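Alpha/beta hydrolase (Enterobacter asburiae, PDB 6KMO) probably hydrolyses carboxylic ester bonds, acting as an esterase or lipase of the alpha/beta hydrolase fold. Local coordinates at residues G109-D114 / M234-D239; K67-Q72 / H118-R123. The protein carries 2 engineered substitutions. All coordinates share one frame; numbering follows the deposited sequence.

Contact 1 of 2, residues G109-D114 / M234-D239; sequences GWVLGD and MKWFWD
Phe237 shows how an aromatic side chain can lie flat on a glycine. Its CB sits 3.3 Å from Gly109 O. With CG beside the backbone N (chi1 -68°), the ring slides over Gly109, whose CA makes a CH-pi contact 3.6 Å from the ring centroid and 21° off its normal. Farther out, Val111 CG2 meets the ring edge at Phe237 CD1, 4.2 Å away, and at the tip Phe237 CZ touches Leu112 CD1 at 4.0 Å, the two side chains crossing at about a right angle. At the next helix residue, Trp238, Trp110 brings its six-membered ring edge-on to the indole face, the six-membered ring centroids 4.8 Å apart and the planes at 65°; Trp110 CH2 lies over the Trp238 face. The Trp110 indole turns its CE3 edge to Phe237 O at 3.8 Å, while Tyr241 stacks on it. Val111 CG1 reaches Trp236 CH2 at 4.1 Å. The join is thus made by apolar and aromatic packing. Gly109 and Trp110 close an HGGGW sequence, characteristic of hormone-sensitive-lipase-like esterases, in which the glycines before Gly109 probably supply oxyanion-hole N-H groups; helix 231-241, consistent with a cap helix, covers this loop together with helix 52-63.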
ATOM      1  N   GLY A 109      -2.433   5.850  22.574  1.00  7.52           N
ATOM      2  CA  GLY A 109      -3.464   5.392  23.484  1.00  6.43           C
ATOM      3  C   GLY A 109      -4.044   6.467  24.363  1.00  6.56           C
ATOM      4  O   GLY A 109      -4.581   6.148  25.446  1.00  7.62           O
ATOM      5  N   TRP A 110      -3.951   7.733  23.942  1.00  6.87           N
ATOM      6  CA  TRP A 110      -4.380   8.933  24.654  1.00  6.77           C
ATOM      7  C   TRP A 110      -3.484   9.253  25.847  1.00  7.65           C
ATOM      8  O   TRP A 110      -3.274  10.423  26.171  1.00  8.94           O
ATOM      9  CB  TRP A 110      -5.857   8.879  25.046  1.00  6.87           C
ATOM     10  CG  TRP A 110      -6.772   8.744  23.856  1.00  7.13           C
ATOM     11  CD1 TRP A 110      -7.064   9.697  22.923  1.00  7.04           C
ATOM     12  CD2 TRP A 110      -7.515   7.578  23.469  1.00  6.78           C
ATOM     13  NE1 TRP A 110      -7.925   9.208  21.982  1.00  7.21           N
ATOM     14  CE2 TRP A 110      -8.230   7.910  22.300  1.00  6.47           C
ATOM     15  CE3 TRP A 110      -7.641   6.286  23.996  1.00  7.49           C
ATOM     16  CZ2 TRP A 110      -9.066   7.012  21.660  1.00  7.04           C
ATOM     17  CZ3 TRP A 110      -8.475   5.401  23.367  1.00  7.20           C
ATOM     18  CH2 TRP A 110      -9.186   5.759  22.214  1.00  8.39           C
ATOM     19  N   VAL A 111      -2.923   8.228  26.480  1.00  6.76           N
ATOM     20  CA  VAL A 111      -2.026   8.408  27.623  1.00  6.97           C
ATOM     21  C   VAL A 111      -0.630   8.825  27.175  1.00  8.92           C
ATOM     22  O   VAL A 111      -0.015   9.711  27.794  1.00  9.21           O
ATOM     23  CB  VAL A 111      -1.994   7.110  28.451  1.00  6.70           C
ATOM     24  CG1 VAL A 111      -1.072   7.273  29.651  1.00 11.08           C
ATOM     25  CG2 VAL A 111      -3.374   6.706  28.899  1.00  8.56           C
ATOM     26  N   LEU A 112      -0.108   8.209  26.123  1.00  8.07           N
ATOM     27  CA  LEU A 112       1.273   8.393  25.686  1.00  7.59           C
ATOM     28  C   LEU A 112       1.353   9.329  24.490  1.00  7.69           C
ATOM     29  O   LEU A 112       0.353   9.694  23.875  1.00  7.66           O
ATOM     30  CB  LEU A 112       1.900   7.052  25.278  1.00  9.25           C
ATOM     31  CG  LEU A 112       1.547   5.796  26.061  1.00  9.99           C
ATOM     32  CD1 LEU A 112       2.241   4.597  25.409  1.00 14.47           C
ATOM     33  CD2 LEU A 112       1.946   5.938  27.514  1.00 13.98           C
ATOM     34  N   GLY A 113       2.572   9.691  24.146  1.00  7.02           N
ATOM     35  CA  GLY A 113       2.830  10.412  22.925  1.00  7.68           C
ATOM     36  C   GLY A 113       2.852  11.917  23.106  1.00  8.39           C
ATOM     37  O   GLY A 113       2.376  12.471  24.093  1.00  8.47           O
ATOM     38  N   ASP A 114       3.419  12.573  22.096  1.00  7.32           N
ATOM     39  CA  ASP A 114       3.722  13.999  22.072  1.00  6.79           C
ATOM     40  C   ASP A 114       4.399  14.278  20.733  1.00  6.77           C
ATOM     41  O   ASP A 114       4.468  13.401  19.861  1.00  6.88           O
ATOM     42  CB  ASP A 114       4.590  14.401  23.261  1.00  8.53           C
ATOM     43  CG  ASP A 114       5.922  13.703  23.298  1.00 10.00           C
ATOM     44  OD1 ASP A 114       6.336  13.109  22.286  1.00  8.44           O
ATOM     45  OD2 ASP A 114       6.610  13.789  24.354  1.00 13.75           O
ATOM     46  N   MET A 234      -4.579  -1.960  25.203  1.00  6.82           N
ATOM     47  CA  MET A 234      -5.710  -1.284  24.581  1.00  5.87           C
ATOM     48  C   MET A 234      -6.841  -1.058  25.578  1.00  7.18           C
ATOM     49  O   MET A 234      -7.474   0.007  25.582  1.00  7.13           O
ATOM     50  CB  MET A 234      -6.209  -2.061  23.367  1.00  7.03           C
ATOM     51  CG  MET A 234      -5.396  -1.824  22.082  1.00  7.74           C
ATOM     52  SD  MET A 234      -5.152  -0.042  21.551  1.00  1.22           S
ATOM     53  CE  MET A 234      -6.884   0.581  21.757  1.00  8.60           C
ATOM     54  N   LYS A 235      -7.118  -2.048  26.433  1.00  7.92           N
ATOM     55  CA  LYS A 235      -8.161  -1.872  27.438  1.00  7.09           C
ATOM     56  C   LYS A 235      -7.796  -0.762  28.415  1.00  8.24           C
ATOM     57  O   LYS A 235      -8.657   0.044  28.804  1.00  8.65           O
ATOM     58  CB  LYS A 235      -8.403  -3.184  28.183  1.00  7.74           C
ATOM     59  CG  LYS A 235      -9.103  -4.240  27.354  1.00  9.60           C
ATOM     60  CD  LYS A 235      -9.261  -5.549  28.130  1.00 12.27           C
ATOM     61  CE  LYS A 235     -10.027  -6.561  27.322  1.00 16.55           C
ATOM     62  NZ  LYS A 235     -10.193  -7.860  28.063  1.00 25.39           N
ATOM     63  N   TRP A 236      -6.519  -0.692  28.800  1.00  6.57           N
ATOM     64  CA  TRP A 236      -6.038   0.347  29.708  1.00  6.74           C
ATOM     65  C   TRP A 236      -6.138   1.725  29.063  1.00  8.04           C
ATOM     66  O   TRP A 236      -6.534   2.707  29.704  1.00  7.92           O
ATOM     67  CB  TRP A 236      -4.597   0.032  30.110  1.00  7.85           C
ATOM     68  CG  TRP A 236      -3.998   0.909  31.148  1.00  8.15           C
ATOM     69  CD1 TRP A 236      -4.389   1.034  32.449  1.00  8.64           C
ATOM     70  CD2 TRP A 236      -2.861   1.762  30.994  1.00  8.19           C
ATOM     71  NE1 TRP A 236      -3.581   1.920  33.104  1.00  9.49           N
ATOM     72  CE2 TRP A 236      -2.629   2.382  32.233  1.00  8.41           C
ATOM     73  CE3 TRP A 236      -2.013   2.065  29.920  1.00 10.17           C
ATOM     74  CZ2 TRP A 236      -1.593   3.274  32.437  1.00  9.08           C
ATOM     75  CZ3 TRP A 236      -0.990   2.963  30.132  1.00 10.90           C
ATOM     76  CH2 TRP A 236      -0.787   3.551  31.376  1.00 10.30           C
ATOM     77  N   PHE A 237      -5.732   1.832  27.805  1.00  7.16           N
ATOM     78  CA  PHE A 237      -5.834   3.106  27.105  1.00  6.12           C
ATOM     79  C   PHE A 237      -7.279   3.581  27.060  1.00  6.97           C
ATOM     80  O   PHE A 237      -7.584   4.725  27.423  1.00  6.83           O
ATOM     81  CB  PHE A 237      -5.277   2.957  25.689  1.00  6.94           C
ATOM     82  CG  PHE A 237      -3.777   2.723  25.594  1.00  6.91           C
ATOM     83  CD1 PHE A 237      -2.873   3.297  26.479  1.00  7.31           C
ATOM     84  CD2 PHE A 237      -3.275   1.952  24.556  1.00  6.54           C
ATOM     85  CE1 PHE A 237      -1.513   3.087  26.347  1.00  7.61           C
ATOM     86  CE2 PHE A 237      -1.909   1.749  24.404  1.00  7.01           C
ATOM     87  CZ  PHE A 237      -1.029   2.315  25.302  1.00  8.12           C
ATOM     88  N   TRP A 238      -8.192   2.709  26.632  1.00  6.78           N
ATOM     89  CA  TRP A 238      -9.606   3.064  26.607  1.00  6.45           C
ATOM     90  C   TRP A 238     -10.109   3.447  27.994  1.00  6.27           C
ATOM     91  O   TRP A 238     -10.896   4.389  28.134  1.00  7.45           O
ATOM     92  CB  TRP A 238     -10.418   1.915  26.012  1.00  6.65           C
ATOM     93  CG  TRP A 238     -10.570   1.962  24.538  1.00  6.43           C
ATOM     94  CD1 TRP A 238      -9.961   1.155  23.616  1.00  7.35           C
ATOM     95  CD2 TRP A 238     -11.397   2.868  23.800  1.00  5.79           C
ATOM     96  NE1 TRP A 238     -10.358   1.517  22.340  1.00  7.56           N
ATOM     97  CE2 TRP A 238     -11.250   2.552  22.430  1.00  6.23           C
ATOM     98  CE3 TRP A 238     -12.250   3.914  24.167  1.00  8.00           C
ATOM     99  CZ2 TRP A 238     -11.925   3.247  21.429  1.00  6.71           C
ATOM    100  CZ3 TRP A 238     -12.921   4.608  23.165  1.00  8.47           C
ATOM    101  CH2 TRP A 238     -12.753   4.267  21.811  1.00  7.97           C
ATOM    102  N   ASP A 239      -9.680   2.715  29.034  1.00  6.85           N
ATOM    103  CA  ASP A 239     -10.169   3.001  30.378  1.00  7.88           C
ATOM    104  C   ASP A 239      -9.703   4.369  30.863  1.00  7.75           C
ATOM    105  O   ASP A 239     -10.434   5.056  31.577  1.00  8.68           O
ATOM    106  CB  ASP A 239      -9.713   1.923  31.360  1.00  7.96           C
ATOM    107  CG  ASP A 239     -10.468   0.607  31.213  1.00 11.07           C
ATOM    108  OD1 ASP A 239     -11.504   0.540  30.517  1.00 10.25           O
ATOM    109  OD2 ASP A 239     -10.015  -0.387  31.819  1.00 11.42           O
TER

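Contact 2 of 2, residues K67-Q72 / H118-R123; sequences KLPPAQ and HERLIR
The guanidinium of Arg123 lies between two apolar groups, with Leu68 over one face through CB and CD1 and Ala71 CB over the opposite face. Its edges serve polar partners. NH1 donates to Pro69 O at 2.8 Å, a fairly straight bond (159°) that lies in the guanidinium plane although the donor stands tilted from the carbonyl plane. On another edge, NE and NH2 together grip one oxygen of Glu119, side-on, with NE to OE2 at 3.0 Å and NH2 to OE2 at 2.9 Å. Both nitrogens come from above the carboxylate plane, on the same face, about 40° out of it in the case of NH2. Extended from CG to NE, the Arg123 chain lays its methylenes along the other segment: CB meets Pro69 CG at 3.9 Å and CG meets Ala71 CB at 3.8 Å. Leu68 forks across the helix, CD1 resting against Glu119 CD at 3.6 Å and CD2 against Arg120 CB at 3.7 Å. Arg120 lends only its aliphatic root here, bending at chi2 and chi3; its guanidinium goes to a salt bridge with Asp124 and a hydrogen bond with Asn313. One water bridges Arg123 NH1 and Ala71 O, and a second, bonded to the same carbonyl, reaches NH2 weakly. The contact therefore joins helix 115-129 to the bend leading into strand 71-80, at the edge of the sheet. Its chemistry implies a guanidinium held against rotation: the salt bridge within the helix orients it, the carbonyl of the neighbouring bend fixes another edge, and the carboxylate probably offsets the positive charge at this partly solvated surface.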
ATOM      1  N   LYS A  67      17.898   9.571  14.278  1.00 14.93           N
ATOM      2  CA  LYS A  67      18.257  10.473  13.196  1.00 18.04           C
ATOM      3  C   LYS A  67      16.988  11.033  12.563  1.00 14.57           C
ATOM      4  O   LYS A  67      16.078  10.277  12.205  1.00 18.26           O
ATOM      5  CB  LYS A  67      19.062   9.697  12.151  1.00 23.90           C
ATOM      6  CG  LYS A  67      19.397  10.487  10.886  1.00 38.60           C
ATOM      7  CD  LYS A  67      19.692   9.555   9.698  1.00 46.29           C
ATOM      8  CE  LYS A  67      20.701  10.157   8.718  1.00 52.86           C
ATOM      9  NZ  LYS A  67      21.476   9.122   7.963  1.00 52.53           N
ATOM     10  N   LEU A  68      16.921  12.357  12.442  1.00 14.33           N
ATOM     11  CA  LEU A  68      15.765  13.008  11.837  1.00 14.29           C
ATOM     12  C   LEU A  68      16.106  13.452  10.430  1.00 15.41           C
ATOM     13  O   LEU A  68      17.163  14.070  10.216  1.00 18.25           O
ATOM     14  CB  LEU A  68      15.358  14.217  12.658  1.00 12.94           C
ATOM     15  CG  LEU A  68      14.893  13.924  14.086  1.00 13.17           C
ATOM     16  CD1 LEU A  68      14.454  15.179  14.774  1.00 14.29           C
ATOM     17  CD2 LEU A  68      13.755  12.895  14.088  1.00 15.80           C
ATOM     18  N   PRO A  69      15.259  13.167   9.446  1.00 10.59           N
ATOM     19  CA  PRO A  69      15.518  13.676   8.104  1.00 11.46           C
ATOM     20  C   PRO A  69      15.284  15.167   8.051  1.00 11.82           C
ATOM     21  O   PRO A  69      14.506  15.722   8.847  1.00 10.57           O
ATOM     22  CB  PRO A  69      14.499  12.910   7.238  1.00 12.91           C
ATOM     23  CG  PRO A  69      13.361  12.691   8.160  1.00 12.18           C
ATOM     24  CD  PRO A  69      13.969  12.455   9.533  1.00 12.17           C
ATOM     25  N   PRO A  70      15.941  15.877   7.134  1.00 11.60           N
ATOM     26  CA  PRO A  70      15.834  17.337   7.118  1.00 11.31           C
ATOM     27  C   PRO A  70      14.403  17.837   6.938  1.00 11.05           C
ATOM     28  O   PRO A  70      13.657  17.355   6.082  1.00 11.75           O
ATOM     29  CB  PRO A  70      16.717  17.736   5.928  1.00 15.07           C
ATOM     30  CG  PRO A  70      17.700  16.619   5.817  1.00 16.84           C
ATOM     31  CD  PRO A  70      16.947  15.382   6.182  1.00 13.49           C
ATOM     32  N   ALA A  71      14.052  18.844   7.734  1.00  9.69           N
ATOM     33  CA  ALA A  71      12.763  19.520   7.682  1.00  9.14           C
ATOM     34  C   ALA A  71      12.872  20.783   8.521  1.00 11.20           C
ATOM     35  O   ALA A  71      13.802  20.932   9.322  1.00 15.42           O
ATOM     36  CB  ALA A  71      11.642  18.631   8.236  1.00  9.29           C
ATOM     37  N   GLN A  72      11.912  21.679   8.344  1.00  9.90           N
ATOM     38  CA  GLN A  72      11.804  22.895   9.139  1.00 12.64           C
ATOM     39  C   GLN A  72      10.702  22.723  10.178  1.00 11.07           C
ATOM     40  O   GLN A  72       9.592  22.293   9.837  1.00 12.25           O
ATOM     41  CB  GLN A  72      11.387  24.072   8.259  1.00 15.28           C
ATOM     42  CG  GLN A  72      12.274  24.432   7.104  1.00 24.20           C
ATOM     43  CD  GLN A  72      11.639  25.512   6.238  1.00 25.31           C
ATOM     44  OE1 GLN A  72      10.668  26.159   6.639  1.00 26.94           O
ATOM     45  NE2 GLN A  72      12.187  25.710   5.048  1.00 31.76           N
ATOM     46  N   HIS A 118       6.845  11.599  17.965  1.00  6.56           N
ATOM     47  CA  HIS A 118       6.298  11.435  16.621  1.00  6.89           C
ATOM     48  C   HIS A 118       7.037  12.229  15.558  1.00  6.44           C
ATOM     49  O   HIS A 118       6.665  12.159  14.376  1.00  7.09           O
ATOM     50  CB  HIS A 118       4.815  11.832  16.612  1.00  6.18           C
ATOM     51  CG  HIS A 118       3.931  10.789  17.232  1.00  6.12           C
ATOM     52  ND1 HIS A 118       4.026  10.426  18.557  1.00  5.01           N
ATOM     53  CD2 HIS A 118       2.963  10.009  16.697  1.00  5.84           C
ATOM     54  CE1 HIS A 118       3.154   9.468  18.810  1.00  7.00           C
ATOM     55  NE2 HIS A 118       2.496   9.198  17.695  1.00  6.33           N
ATOM     56  N   GLU A 119       8.116  12.935  15.923  1.00  6.55           N
ATOM     57  CA  GLU A 119       8.736  13.877  14.997  1.00  6.66           C
ATOM     58  C   GLU A 119       9.295  13.200  13.750  1.00  6.63           C
ATOM     59  O   GLU A 119       9.141  13.712  12.636  1.00  6.34           O
ATOM     60  CB  GLU A 119       9.816  14.703  15.706  1.00  9.25           C
ATOM     61  CG  GLU A 119      10.445  15.704  14.764  1.00  8.65           C
ATOM     62  CD  GLU A 119      11.306  16.730  15.447  1.00  9.85           C
ATOM     63  OE1 GLU A 119      11.639  16.530  16.639  1.00 11.52           O
ATOM     64  OE2 GLU A 119      11.622  17.749  14.791  1.00 10.62           O
ATOM     65  N   ARG A 120       9.952  12.050  13.896  1.00  6.79           N
ATOM     66  CA  ARG A 120      10.535  11.414  12.721  1.00  5.90           C
ATOM     67  C   ARG A 120       9.445  11.017  11.727  1.00  6.44           C
ATOM     68  O   ARG A 120       9.564  11.265  10.515  1.00  6.63           O
ATOM     69  CB  ARG A 120      11.380  10.218  13.139  1.00  6.67           C
ATOM     70  CG  ARG A 120      12.319   9.737  12.038  1.00  5.87           C
ATOM     71  CD  ARG A 120      12.204   8.246  11.822  1.00  8.13           C
ATOM     72  NE  ARG A 120      11.034   7.900  11.013  1.00  7.18           N
ATOM     73  CZ  ARG A 120      10.057   7.074  11.372  1.00  7.66           C
ATOM     74  NH1 ARG A 120       9.989   6.516  12.570  1.00  7.82           N
ATOM     75  NH2 ARG A 120       9.117   6.814  10.482  1.00  7.80           N
ATOM     76  N   LEU A 121       8.375  10.401  12.233  1.00  6.55           N
ATOM     77  CA  LEU A 121       7.235  10.038  11.400  1.00  6.38           C
ATOM     78  C   LEU A 121       6.641  11.259  10.720  1.00  6.00           C
ATOM     79  O   LEU A 121       6.349  11.232   9.522  1.00  6.36           O
ATOM     80  CB  LEU A 121       6.182   9.340  12.266  1.00  6.48           C
ATOM     81  CG  LEU A 121       4.793   9.124  11.661  1.00  6.42           C
ATOM     82  CD1 LEU A 121       4.848   8.308  10.365  1.00  7.17           C
ATOM     83  CD2 LEU A 121       3.876   8.438  12.680  1.00  7.10           C
ATOM     84  N   ILE A 122       6.425  12.338  11.477  1.00  5.97           N
ATOM     85  CA  ILE A 122       5.840  13.539  10.891  1.00  6.00           C
ATOM     86  C   ILE A 122       6.737  14.077   9.788  1.00  5.76           C
ATOM     87  O   ILE A 122       6.266  14.430   8.704  1.00  6.88           O
ATOM     88  CB  ILE A 122       5.569  14.595  11.973  1.00  6.55           C
ATOM     89  CG1 ILE A 122       4.509  14.094  12.947  1.00  7.00           C
ATOM     90  CG2 ILE A 122       5.128  15.894  11.327  1.00  6.59           C
ATOM     91  CD1 ILE A 122       4.476  14.859  14.241  1.00  6.79           C
ATOM     92  N   ARG A 123       8.036  14.167  10.057  1.00  7.07           N
ATOM     93  CA  ARG A 123       8.954  14.658   9.036  1.00  6.74           C
ATOM     94  C   ARG A 123       8.930  13.774   7.796  1.00  6.84           C
ATOM     95  O   ARG A 123       8.979  14.280   6.665  1.00  7.20           O
ATOM     96  CB  ARG A 123      10.378  14.755   9.598  1.00  7.49           C
ATOM     97  CG  ARG A 123      10.592  15.893  10.592  1.00  8.45           C
ATOM     98  CD  ARG A 123      12.009  15.847  11.116  1.00 10.27           C
ATOM     99  NE  ARG A 123      12.332  16.933  12.030  1.00  9.09           N
ATOM    100  CZ  ARG A 123      13.440  17.676  11.968  1.00 10.71           C
ATOM    101  NH1 ARG A 123      14.324  17.510  10.997  1.00 11.98           N
ATOM    102  NH2 ARG A 123      13.631  18.612  12.885  1.00 12.10           N
TER
HETATM  103  O   HOH W   1      16.512  19.377  10.013  1.00 26.23           O
HETATM  104  O   HOH W   2      15.240  21.349  11.661  1.00 34.77           O

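Contacts 1 and 2 interleave along the chain: 67-72, then 109-114, then 118-123, then 234-239. Their centres lie 23 Å apart, yet they share one passage of chain, since loop 109-114 runs directly into helix 115-129, and Gly113 CA packs 4.2 Å from His118 CE1. That helix follows strand 99-105 of the central sheet. Both contacts bear on its N-terminal part: contact 1 through the loop that leads into it, set beneath helix 231-241 of the insertion between strands 203-207 and 269-274, contact 2 through its first turns, tied to the approach to outermost strand 71-80. The sheet edge and the cap-like region are thus linked through the chain that follows the probable oxyanion-hole motif.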